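Local atomic coordinates of bartonella effector protein (Bep) substrate of VirB T4SS (Bartonella sp. AR 15-3, PDB entry 4M16), a protein that probably transfers AMP from ATP to tyrosine or threonine residues of target proteins through its N-terminal Fic domain, the part present here. Residues Y13-T18 / G26-K31; F74-Y79 / F85-G90; K118-I123 / H164-K169; E140-L145 / S209-I214. All coordinates share one frame; numbering follows the deposited sequence.

Contact 1 (Y13-T18 / G26-K31); sequences YFYPGT and GIMGYK
Tyr15 and Met28 meet through first torsions of the same kind: each CG lies beside its own backbone N, opposite the carbonyl carbon (chi1 -65° and -55°). Further bends at chi2 and chi3 lay the end of Met28 over the tyrosine ring in a Met-aromatic contact. Its SD sits 3.5 Å from the centroid of the Tyr15 ring, close to the ring normal. The terminal methyl covers the same face but is displaced toward the hydroxyl end, where Met28 CE comes within 3.2 Å of Tyr15 CZ. The two side chains cross at about a right angle, and sulfur and methyl rest on the same aromatic face. Near the ring plane, the Ile27 carbonyl faces the edge, with Ile27 O 3.6 Å from Tyr15 CE2, and the Tyr15 hydroxyl is bonded by the backbone N of Asn23. This surface contact closes the irregular chain that leads from helix 8-11 to helix 30-48, where Gly29 is the N-cap. Tyr15 also opens a type II turn ending at Thr18, and Tyr15 O accepts two bonds from one face of its plane: from Thr18 N at 3.0 Å and from Thr18 OG1 at 2.9 Å.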
# COMPACT_ATOMS: atom_id res chain seq x y z
N TYR A 13 10.33 6.44 15.96
CA TYR A 13 8.93 6.15 15.59
C TYR A 13 8.06 5.55 16.72
O TYR A 13 6.83 5.59 16.62
CB TYR A 13 8.83 5.27 14.33
CG TYR A 13 8.99 5.99 13.02
CD1 TYR A 13 7.99 6.82 12.55
CD2 TYR A 13 10.14 5.86 12.26
CE1 TYR A 13 8.10 7.49 11.36
CE2 TYR A 13 10.23 6.56 11.05
CZ TYR A 13 9.23 7.37 10.63
OH TYR A 13 9.26 8.10 9.47
N PHE A 14 8.67 4.95 17.74
CA PHE A 14 7.97 4.32 18.84
C PHE A 14 8.06 5.13 20.12
O PHE A 14 9.01 5.90 20.32
CB PHE A 14 8.58 2.94 19.16
CG PHE A 14 8.63 2.02 17.99
CD1 PHE A 14 7.49 1.39 17.53
CD2 PHE A 14 9.82 1.74 17.37
CE1 PHE A 14 7.52 0.53 16.46
CE2 PHE A 14 9.86 0.86 16.31
CZ PHE A 14 8.71 0.26 15.85
N TYR A 15 7.11 4.92 21.02
CA TYR A 15 7.32 5.35 22.43
C TYR A 15 8.54 4.65 23.01
O TYR A 15 8.71 3.46 22.80
CB TYR A 15 6.11 5.03 23.31
CG TYR A 15 4.89 5.82 22.87
CD1 TYR A 15 4.90 7.20 22.90
CD2 TYR A 15 3.77 5.19 22.36
CE1 TYR A 15 3.80 7.96 22.47
CE2 TYR A 15 2.69 5.93 21.92
CZ TYR A 15 2.71 7.31 22.00
OH TYR A 15 1.63 8.05 21.56
N PRO A 16 9.37 5.39 23.78
CA PRO A 16 10.61 4.81 24.33
C PRO A 16 10.38 3.48 25.01
O PRO A 16 9.50 3.36 25.89
CB PRO A 16 11.09 5.87 25.33
CG PRO A 16 10.46 7.16 24.90
CD PRO A 16 9.27 6.84 24.02
N GLY A 17 11.17 2.49 24.63
CA GLY A 17 11.08 1.16 25.23
C GLY A 17 9.86 0.33 24.90
O GLY A 17 9.59 -0.68 25.57
N THR A 18 9.09 0.71 23.88
CA THR A 18 7.88 -0.06 23.51
C THR A 18 7.99 -0.45 22.03
O THR A 18 8.87 0.01 21.35
CB THR A 18 6.57 0.75 23.74
OG1 THR A 18 6.39 1.69 22.69
CG2 THR A 18 6.53 1.46 25.11
N GLY A 26 -2.37 9.09 21.68
CA GLY A 26 -1.71 8.82 22.95
C GLY A 26 -1.98 7.41 23.43
O GLY A 26 -1.90 7.11 24.63
N ILE A 27 -2.30 6.52 22.49
CA ILE A 27 -2.54 5.12 22.81
C ILE A 27 -1.22 4.34 22.95
O ILE A 27 -0.47 4.19 21.99
CB ILE A 27 -3.44 4.45 21.75
CG1 ILE A 27 -4.84 5.10 21.71
CG2 ILE A 27 -3.62 2.98 22.05
CD1 ILE A 27 -5.67 4.66 20.50
N MET A 28 -0.94 3.83 24.16
CA MET A 28 0.34 3.17 24.48
C MET A 28 0.38 1.66 24.20
O MET A 28 1.49 1.11 24.07
CB MET A 28 0.73 3.41 25.95
CG MET A 28 0.80 4.87 26.31
SD MET A 28 2.21 5.61 25.45
CE MET A 28 1.37 7.07 24.90
N GLY A 29 -0.79 1.02 24.15
CA GLY A 29 -0.92 -0.42 23.89
C GLY A 29 -0.86 -0.74 22.41
O GLY A 29 -1.57 -0.11 21.62
N TYR A 30 0.02 -1.67 22.00
CA TYR A 30 0.20 -2.06 20.58
C TYR A 30 -1.09 -2.58 19.96
O TYR A 30 -1.51 -2.18 18.84
CB TYR A 30 1.27 -3.15 20.49
CG TYR A 30 1.50 -3.84 19.14
CD1 TYR A 30 0.71 -4.91 18.71
CD2 TYR A 30 2.58 -3.48 18.35
CE1 TYR A 30 0.95 -5.55 17.50
CE2 TYR A 30 2.85 -4.12 17.16
CZ TYR A 30 2.04 -5.15 16.74
OH TYR A 30 2.33 -5.76 15.55
N LYS A 31 -1.73 -3.50 20.69
CA LYS A 31 -2.96 -4.14 20.18
C LYS A 31 -4.08 -3.10 20.04
O LYS A 31 -4.83 -3.07 19.05
CB LYS A 31 -3.36 -5.33 21.08

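Contact 2 (F74-Y79 / F85-G90); sequences FEWAGY and FAFDDG
Glu75 OE1 accepts a nearly straight 2.8 Å hydrogen bond from Asp88 N (163° at the hydrogen), using its syn lone pair, and a water lies 2.8 Å from Glu75 OE1. A second water donates to Glu75 OE2 and accepts from Asp89 N, so the carboxylate is tied to the two central residues of the type I turn Phe87-Gly90. The glutamate reaches it with an extended chain beyond CG. Beside it runs an aromatic cluster. Trp76 CB stands over the centre of the Phe85 ring, 3.6 Å from the ring centroid, while the indole turns its edge to the face of that ring, the two planes 82° apart. Phe85 in turn points an edge at the face of Tyr79, with Phe85 CE1 4.0 Å from Tyr79 CG. Trp76 and Phe87 lie side by side, Trp76 CD1 touching Phe87 CZ at 3.6 Å. The loop 74-79 is joined to the hairpin of strands 85-86 and 92-93, which is consistent with the flap of Fic enzymes. Lys22 adds a cation-pi contact to Phe87 and a salt bridge to Asp89. Glu75 OE1 and Asp88 OD2 are 3.7 Å apart; this crowding of like charges would tend to raise the pKa of both, an effect the backbone N-H and waters probably offset in part.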
# COMPACT_ATOMS: atom_id res chain seq x y z
N PHE A 74 -1.60 9.23 13.00
CA PHE A 74 -0.17 9.53 12.86
C PHE A 74 0.15 10.91 12.30
O PHE A 74 -0.42 11.33 11.25
CB PHE A 74 0.49 8.46 11.99
CG PHE A 74 0.33 7.06 12.52
CD1 PHE A 74 0.77 6.73 13.76
CD2 PHE A 74 -0.24 6.09 11.75
CE1 PHE A 74 0.62 5.47 14.26
CE2 PHE A 74 -0.37 4.79 12.22
CZ PHE A 74 0.06 4.48 13.46
N GLU A 75 1.04 11.62 13.01
CA GLU A 75 1.58 12.89 12.57
C GLU A 75 2.17 12.79 11.17
O GLU A 75 2.13 13.77 10.42
CB GLU A 75 2.64 13.43 13.56
CG GLU A 75 2.10 13.85 14.89
CD GLU A 75 3.19 14.31 15.86
OE1 GLU A 75 4.13 15.02 15.43
OE2 GLU A 75 3.09 13.95 17.06
N TRP A 76 2.70 11.61 10.83
CA TRP A 76 3.43 11.42 9.59
C TRP A 76 2.55 10.85 8.48
O TRP A 76 3.05 10.55 7.39
CB TRP A 76 4.69 10.52 9.82
CG TRP A 76 4.42 9.30 10.63
CD1 TRP A 76 4.67 9.14 11.96
CD2 TRP A 76 3.89 8.05 10.18
NE1 TRP A 76 4.30 7.90 12.38
CE2 TRP A 76 3.83 7.19 11.30
CE3 TRP A 76 3.51 7.56 8.94
CZ2 TRP A 76 3.37 5.90 11.23
CZ3 TRP A 76 3.05 6.27 8.86
CH2 TRP A 76 2.93 5.46 10.01
N ALA A 77 1.24 10.69 8.71
CA ALA A 77 0.35 10.19 7.60
C ALA A 77 0.49 11.10 6.37
O ALA A 77 0.48 12.34 6.46
CB ALA A 77 -1.12 10.10 8.07
N GLY A 78 0.66 10.50 5.21
CA GLY A 78 0.90 11.20 3.95
C GLY A 78 2.36 11.46 3.62
O GLY A 78 2.68 11.82 2.44
N TYR A 79 3.25 11.27 4.59
CA TYR A 79 4.65 11.57 4.40
C TYR A 79 5.33 10.26 4.06
O TYR A 79 4.99 9.23 4.61
CB TYR A 79 5.31 12.13 5.71
CG TYR A 79 4.93 13.59 6.04
CD1 TYR A 79 3.70 13.89 6.58
CD2 TYR A 79 5.84 14.62 5.84
CE1 TYR A 79 3.35 15.20 6.89
CE2 TYR A 79 5.50 15.93 6.14
CZ TYR A 79 4.26 16.20 6.68
OH TYR A 79 3.91 17.48 6.95
N PHE A 85 11.53 12.73 9.56
CA PHE A 85 10.26 13.20 10.06
C PHE A 85 10.37 13.89 11.45
O PHE A 85 10.78 13.28 12.44
CB PHE A 85 9.19 12.13 10.11
CG PHE A 85 7.86 12.70 10.46
CD1 PHE A 85 7.17 13.44 9.52
CD2 PHE A 85 7.38 12.66 11.76
CE1 PHE A 85 5.96 14.06 9.83
CE2 PHE A 85 6.17 13.27 12.08
CZ PHE A 85 5.47 13.98 11.13
N ALA A 86 9.98 15.16 11.49
CA ALA A 86 10.04 15.95 12.73
C ALA A 86 8.74 15.81 13.52
O ALA A 86 7.72 16.39 13.13
CB ALA A 86 10.30 17.42 12.39
N PHE A 87 8.76 15.04 14.59
CA PHE A 87 7.60 14.89 15.49
C PHE A 87 7.40 16.16 16.31
O PHE A 87 8.35 16.88 16.61
CB PHE A 87 7.78 13.70 16.47
CG PHE A 87 7.43 12.31 15.90
CD1 PHE A 87 6.09 11.89 15.88
CD2 PHE A 87 8.40 11.44 15.39
CE1 PHE A 87 5.72 10.65 15.40
CE2 PHE A 87 8.03 10.19 14.85
CZ PHE A 87 6.68 9.80 14.87
N ASP A 88 6.17 16.38 16.74
CA ASP A 88 5.87 17.47 17.66
C ASP A 88 6.65 17.34 18.96
O ASP A 88 6.99 18.36 19.56
CB ASP A 88 4.38 17.55 17.93
CG ASP A 88 3.59 18.11 16.75
OD1 ASP A 88 4.18 18.73 15.81
OD2 ASP A 88 2.35 17.94 16.74
N ASP A 89 7.03 16.12 19.36
CA ASP A 89 7.82 15.96 20.57
C ASP A 89 9.29 16.42 20.48
O ASP A 89 10.01 16.38 21.47
CB ASP A 89 7.71 14.54 21.13
CG ASP A 89 8.44 13.46 20.27
OD1 ASP A 89 9.23 13.77 19.35
OD2 ASP A 89 8.21 12.26 20.60
N GLY A 90 9.74 16.83 19.30
CA GLY A 90 11.08 17.31 19.07
C GLY A 90 12.05 16.25 18.57
O GLY A 90 13.20 16.59 18.27
O HOH W 1 5.11 14.00 18.94
O HOH W 2 4.47 16.89 13.31

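Contact 3 (K118-I123 / H164-K169); sequences KEFDEI and HIFFEK. With EDO (1,2-ethanediol), chain B.
Phe120 reaches across from helix 110-126 to Phe166 and Phe167 of helix 159-174. Its CB leaves the helix with CG opposite the backbone N (chi1 177°), which carries the ring straight out toward the other segment. Beyond CG, the CD1 atom packs on the neighbouring Leu145, with Phe120 CD1 3.8 Å from Leu145 CD2. On the same flank of the ring, Phe120 CE1 approaches Phe167 CZ at 4.3 Å, a looser touch. The other flank leads to Phe166: Phe120 CE2 lies 3.9 Å from Phe166 CZ. At the tip, Phe120 CZ meets Phe166 CE1 at 3.8 Å. Both phenylalanines of this pair are extended in the same way and arrive from opposite directions, so rim atoms do the touching; the planes are inclined by 48°, neither stacked nor edge-to-face. The contact is wholly apolar. The helices themselves are far apart, the nearest alpha carbons, Phe120 CA and Phe166 CA, being 12.9 Å from each other, and the rings bridge the interval. On another side of helix 159-174, Glu168 holds both hydroxyls of an ethanediol, probably from the crystallisation liquor, and its OE2 also accepts from Phe180 N. In the all-helical Fic core, helix 135-152 flanks the bridge with Leu145 and Leu149 against Phe120 and Phe146 edge-to-face with Phe167, while helix 59-70 covers Phe166 with Leu62 and Leu65.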
# COMPACT_ATOMS: atom_id res chain seq x y z
N LYS A 118 8.52 8.37 -8.73
CA LYS A 118 8.53 9.05 -10.03
C LYS A 118 8.32 8.05 -11.17
O LYS A 118 7.56 8.31 -12.11
CB LYS A 118 9.85 9.82 -10.29
N GLU A 119 9.03 6.93 -11.10
CA GLU A 119 8.93 5.89 -12.17
C GLU A 119 7.49 5.29 -12.22
O GLU A 119 6.90 5.15 -13.27
CB GLU A 119 9.96 4.78 -11.96
CG GLU A 119 11.40 5.21 -12.19
CD GLU A 119 12.46 4.23 -11.70
OE1 GLU A 119 12.32 3.60 -10.63
OE2 GLU A 119 13.52 4.14 -12.36
N PHE A 120 6.94 4.99 -11.05
CA PHE A 120 5.54 4.58 -10.92
C PHE A 120 4.62 5.61 -11.61
O PHE A 120 3.73 5.23 -12.44
CB PHE A 120 5.23 4.39 -9.42
CG PHE A 120 3.81 4.02 -9.08
CD1 PHE A 120 3.38 2.68 -9.04
CD2 PHE A 120 2.95 4.99 -8.64
CE1 PHE A 120 2.07 2.38 -8.68
CE2 PHE A 120 1.65 4.72 -8.29
CZ PHE A 120 1.20 3.41 -8.31
N ASP A 121 4.82 6.90 -11.28
CA ASP A 121 3.98 7.94 -11.82
C ASP A 121 4.09 7.96 -13.35
O ASP A 121 3.10 8.14 -14.05
CB ASP A 121 4.31 9.32 -11.21
CG ASP A 121 3.93 9.42 -9.74
OD1 ASP A 121 3.17 8.55 -9.23
OD2 ASP A 121 4.41 10.37 -9.08
N GLU A 122 5.31 7.82 -13.86
CA GLU A 122 5.52 7.91 -15.29
C GLU A 122 4.90 6.73 -16.04
O GLU A 122 4.40 6.92 -17.14
CB GLU A 122 7.00 8.04 -15.61
CG GLU A 122 7.66 9.34 -15.20
CD GLU A 122 9.19 9.27 -15.22
OE1 GLU A 122 9.79 8.15 -15.03
OE2 GLU A 122 9.80 10.34 -15.38
N ILE A 123 4.87 5.52 -15.45
CA ILE A 123 4.25 4.37 -16.11
C ILE A 123 2.72 4.63 -16.23
O ILE A 123 2.16 4.56 -17.31
CB ILE A 123 4.47 3.03 -15.37
CG1 ILE A 123 5.96 2.64 -15.32
CG2 ILE A 123 3.71 1.91 -16.07
CD1 ILE A 123 6.27 1.66 -14.20
N HIS A 164 -4.28 -0.95 -1.61
CA HIS A 164 -5.54 -1.59 -1.94
C HIS A 164 -6.58 -0.57 -2.44
O HIS A 164 -7.18 -0.78 -3.48
CB HIS A 164 -6.12 -2.42 -0.81
CG HIS A 164 -5.24 -3.55 -0.41
ND1 HIS A 164 -5.31 -4.14 0.82
CD2 HIS A 164 -4.20 -4.12 -1.05
CE1 HIS A 164 -4.38 -5.07 0.91
NE2 HIS A 164 -3.69 -5.07 -0.21
N ILE A 165 -6.85 0.47 -1.67
CA ILE A 165 -7.88 1.43 -2.08
C ILE A 165 -7.44 2.18 -3.35
O ILE A 165 -8.25 2.47 -4.21
CB ILE A 165 -8.30 2.39 -0.92
CG1 ILE A 165 -9.42 3.33 -1.35
CG2 ILE A 165 -7.14 3.19 -0.36
CD1 ILE A 165 -10.71 2.58 -1.63
N PHE A 166 -6.17 2.50 -3.45
CA PHE A 166 -5.62 3.17 -4.65
C PHE A 166 -5.95 2.34 -5.88
O PHE A 166 -6.46 2.88 -6.87
CB PHE A 166 -4.12 3.39 -4.54
CG PHE A 166 -3.48 4.08 -5.72
CD1 PHE A 166 -3.14 3.36 -6.85
CD2 PHE A 166 -3.16 5.44 -5.68
CE1 PHE A 166 -2.52 3.97 -7.92
CE2 PHE A 166 -2.51 6.06 -6.74
CZ PHE A 166 -2.20 5.32 -7.87
N PHE A 167 -5.68 1.03 -5.81
CA PHE A 167 -5.91 0.20 -6.97
C PHE A 167 -7.40 -0.09 -7.24
O PHE A 167 -7.79 -0.28 -8.37
CB PHE A 167 -5.07 -1.09 -6.89
CG PHE A 167 -3.72 -0.89 -7.50
CD1 PHE A 167 -2.71 -0.31 -6.76
CD2 PHE A 167 -3.48 -1.22 -8.81
CE1 PHE A 167 -1.46 -0.07 -7.32
CE2 PHE A 167 -2.22 -1.02 -9.38
CZ PHE A 167 -1.22 -0.40 -8.65
N GLU A 168 -8.22 -0.07 -6.21
CA GLU A 168 -9.66 -0.24 -6.38
C GLU A 168 -10.24 1.00 -7.11
O GLU A 168 -11.06 0.86 -8.02
CB GLU A 168 -10.33 -0.52 -5.02
CG GLU A 168 -9.92 -1.88 -4.42
CD GLU A 168 -10.51 -2.17 -3.04
OE1 GLU A 168 -10.76 -1.22 -2.28
OE2 GLU A 168 -10.69 -3.35 -2.68
N LYS A 169 -9.79 2.19 -6.71
CA LYS A 169 -10.17 3.45 -7.36
C LYS A 169 -9.64 3.52 -8.82
O LYS A 169 -10.35 3.94 -9.76
CB LYS A 169 -9.71 4.65 -6.52
CG LYS A 169 -10.44 4.78 -5.17
CD LYS A 169 -11.80 5.46 -5.33
CE LYS A 169 -12.02 6.52 -4.25
NZ LYS A 169 -13.08 7.60 -4.49
C1 EDO B . -10.49 -1.77 1.44
O1 EDO B . -9.48 -1.39 0.49
C2 EDO B . -10.65 -3.30 1.51
O2 EDO B . -10.74 -3.93 0.23

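Contact 4 (E140-L145 / S209-I214); sequences EETVKL and SLFEDI
Helix-to-helix packing joins helix 135-152 of the Fic core to helix 200-214, late in the chain. Phe211 is the residue that carries it, placed against Val143 and Thr142. The backbones are close here, Val143 CA and Phe211 CA lying 6.8 Å apart. Val143 directs CG2 at the root of the phenylalanine: Val143 CG2 is 3.8 Å from Phe211 CB and 3.9 Å from Phe211 CG, and the two side chains slide past each other in opposite directions. The CG2 branch is placed there because CG1 takes the position opposite the backbone N (chi1 165°). Farther along the ring, Thr142 OG1 lies 3.5 Å from Phe211 CD2 in one of two conformers modelled for the threonine, a contact that is therefore less certain. That hydroxyl lies in a buried contact; it bonds chiefly the Phe138 carbonyl, one turn back on its own helix, with the Ile139 carbonyl also within bonding reach. The Phe211 ring also meets Phe146 edge-to-face and packs on Leu178, so the aromatic group is wedged between helix 135-152 and the chain leading to helix 185-197. Beside the interface, Lys144 forms a small salt-bridge network with Glu140, itself modelled in two conformers, and Glu141; Glu140 also bonds His204 of helix 200-214. Lys144 NZ bonds Glu141 OE2 at 3.0 Å, on the syn side and 33° out of the carboxylate plane.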
# COMPACT_ATOMS: atom_id res chain seq x y z
N GLU A 140 -2.75 -7.53 -16.61
CA GLU A 140 -1.30 -7.64 -16.81
C GLU A 140 -0.63 -6.38 -16.28
O GLU A 140 0.36 -6.46 -15.58
CB GLU A 140 -0.97 -7.85 -18.30
CG GLU A 140 0.48 -7.64 -18.70
CD GLU A 140 1.41 -8.77 -18.31
OE1 GLU A 140 0.95 -9.83 -17.84
OE2 GLU A 140 2.61 -8.61 -18.51
N GLU A 141 -1.16 -5.20 -16.62
CA GLU A 141 -0.48 -3.96 -16.27
C GLU A 141 -0.64 -3.64 -14.78
O GLU A 141 0.31 -3.14 -14.16
CB GLU A 141 -0.98 -2.79 -17.11
CG GLU A 141 -0.61 -2.89 -18.59
CD GLU A 141 0.87 -3.21 -18.80
OE1 GLU A 141 1.71 -2.46 -18.28
OE2 GLU A 141 1.17 -4.24 -19.49
N THR A 142 -1.80 -3.96 -14.22
CA THR A 142 -1.98 -3.77 -12.77
C THR A 142 -1.13 -4.71 -11.95
O THR A 142 -0.59 -4.30 -10.92
CB THR A 142 -3.44 -3.82 -12.25
OG1 THR A 142 -4.11 -5.01 -12.66
CG2 THR A 142 -4.22 -2.54 -12.67
N VAL A 143 -0.98 -5.95 -12.36
CA VAL A 143 -0.10 -6.88 -11.64
C VAL A 143 1.32 -6.33 -11.53
O VAL A 143 1.90 -6.27 -10.40
CB VAL A 143 -0.04 -8.25 -12.34
CG1 VAL A 143 1.15 -9.07 -11.83
CG2 VAL A 143 -1.34 -9.01 -12.17
N LYS A 144 1.85 -5.82 -12.65
CA LYS A 144 3.20 -5.24 -12.64
C LYS A 144 3.33 -3.97 -11.75
O LYS A 144 4.26 -3.83 -10.93
CB LYS A 144 3.69 -4.96 -14.06
CG LYS A 144 3.97 -6.22 -14.85
CD LYS A 144 4.47 -6.00 -16.27
CE LYS A 144 3.38 -5.42 -17.13
NZ LYS A 144 3.50 -5.81 -18.57
N LEU A 145 2.38 -3.04 -11.94
CA LEU A 145 2.34 -1.81 -11.18
C LEU A 145 2.11 -2.02 -9.69
O LEU A 145 2.75 -1.38 -8.84
CB LEU A 145 1.30 -0.85 -11.78
CG LEU A 145 1.78 0.05 -12.91
CD1 LEU A 145 0.54 0.70 -13.52
CD2 LEU A 145 2.78 1.13 -12.46
N SER A 209 -2.54 -14.50 -10.12
CA SER A 209 -3.64 -15.34 -9.57
C SER A 209 -4.50 -14.51 -8.65
O SER A 209 -5.73 -14.57 -8.72
CB SER A 209 -3.15 -16.54 -8.75
OG SER A 209 -1.98 -17.05 -9.33
N LEU A 210 -3.84 -13.71 -7.81
CA LEU A 210 -4.59 -12.81 -6.90
C LEU A 210 -5.45 -11.85 -7.69
O LEU A 210 -6.63 -11.67 -7.40
CB LEU A 210 -3.67 -12.03 -5.98
CG LEU A 210 -4.39 -10.97 -5.10
CD1 LEU A 210 -5.25 -11.67 -4.05
CD2 LEU A 210 -3.43 -10.00 -4.41
N PHE A 211 -4.86 -11.22 -8.70
CA PHE A 211 -5.60 -10.25 -9.51
C PHE A 211 -6.78 -10.86 -10.28
O PHE A 211 -7.85 -10.23 -10.41
CB PHE A 211 -4.66 -9.39 -10.37
CG PHE A 211 -4.17 -8.18 -9.61
CD1 PHE A 211 -3.23 -8.31 -8.61
CD2 PHE A 211 -4.76 -6.96 -9.78
CE1 PHE A 211 -2.85 -7.23 -7.84
CE2 PHE A 211 -4.37 -5.87 -9.03
CZ PHE A 211 -3.40 -5.99 -8.07
N GLU A 212 -6.61 -12.08 -10.75
CA GLU A 212 -7.72 -12.78 -11.42
C GLU A 212 -8.90 -13.02 -10.43
O GLU A 212 -10.05 -12.79 -10.75
CB GLU A 212 -7.21 -14.05 -12.08
CG GLU A 212 -6.40 -13.69 -13.33
CD GLU A 212 -5.71 -14.86 -14.01
OE1 GLU A 212 -5.74 -15.98 -13.46
OE2 GLU A 212 -5.11 -14.64 -15.11
N ASP A 213 -8.57 -13.41 -9.22
CA ASP A 213 -9.54 -13.73 -8.19
C ASP A 213 -10.36 -12.51 -7.72
O ASP A 213 -11.53 -12.66 -7.32
CB ASP A 213 -8.80 -14.27 -6.97
CG ASP A 213 -8.33 -15.72 -7.16
OD1 ASP A 213 -8.73 -16.34 -8.14
OD2 ASP A 213 -7.56 -16.24 -6.30
N ILE A 214 -9.75 -11.31 -7.72
CA ILE A 214 -10.39 -10.14 -7.13
C ILE A 214 -11.04 -9.22 -8.18
O ILE A 214 -11.57 -8.14 -7.84
CB ILE A 214 -9.43 -9.32 -6.20
CG1 ILE A 214 -8.35 -8.62 -7.02
CG2 ILE A 214 -8.91 -10.19 -5.06
CD1 ILE A 214 -7.44 -7.73 -6.22

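Overall arrangement
The four contacts run from surface loops to the helical core. Contact 1 is exposed and contact 2 partly buried; they touch where Tyr13 packs on Trp76 and Phe87, so the N-terminal loop and the putative flap region form one continuous patch. Contacts 3 and 4 are buried, lie about 13 Å apart between centres, and meet at Leu145, which packs on Phe120, Ile123 and Phe167; helix 135-152 is common ground, and their segments alternate along the chain. Their chemistry follows: the core contacts rest on phenylalanine and aliphatic packing, whereas contact 2 adds carboxylate and water bonds and contact 1 relies on sulfur over a ring. Contacts 1 and 4 lie on opposite sides of the chain's centre.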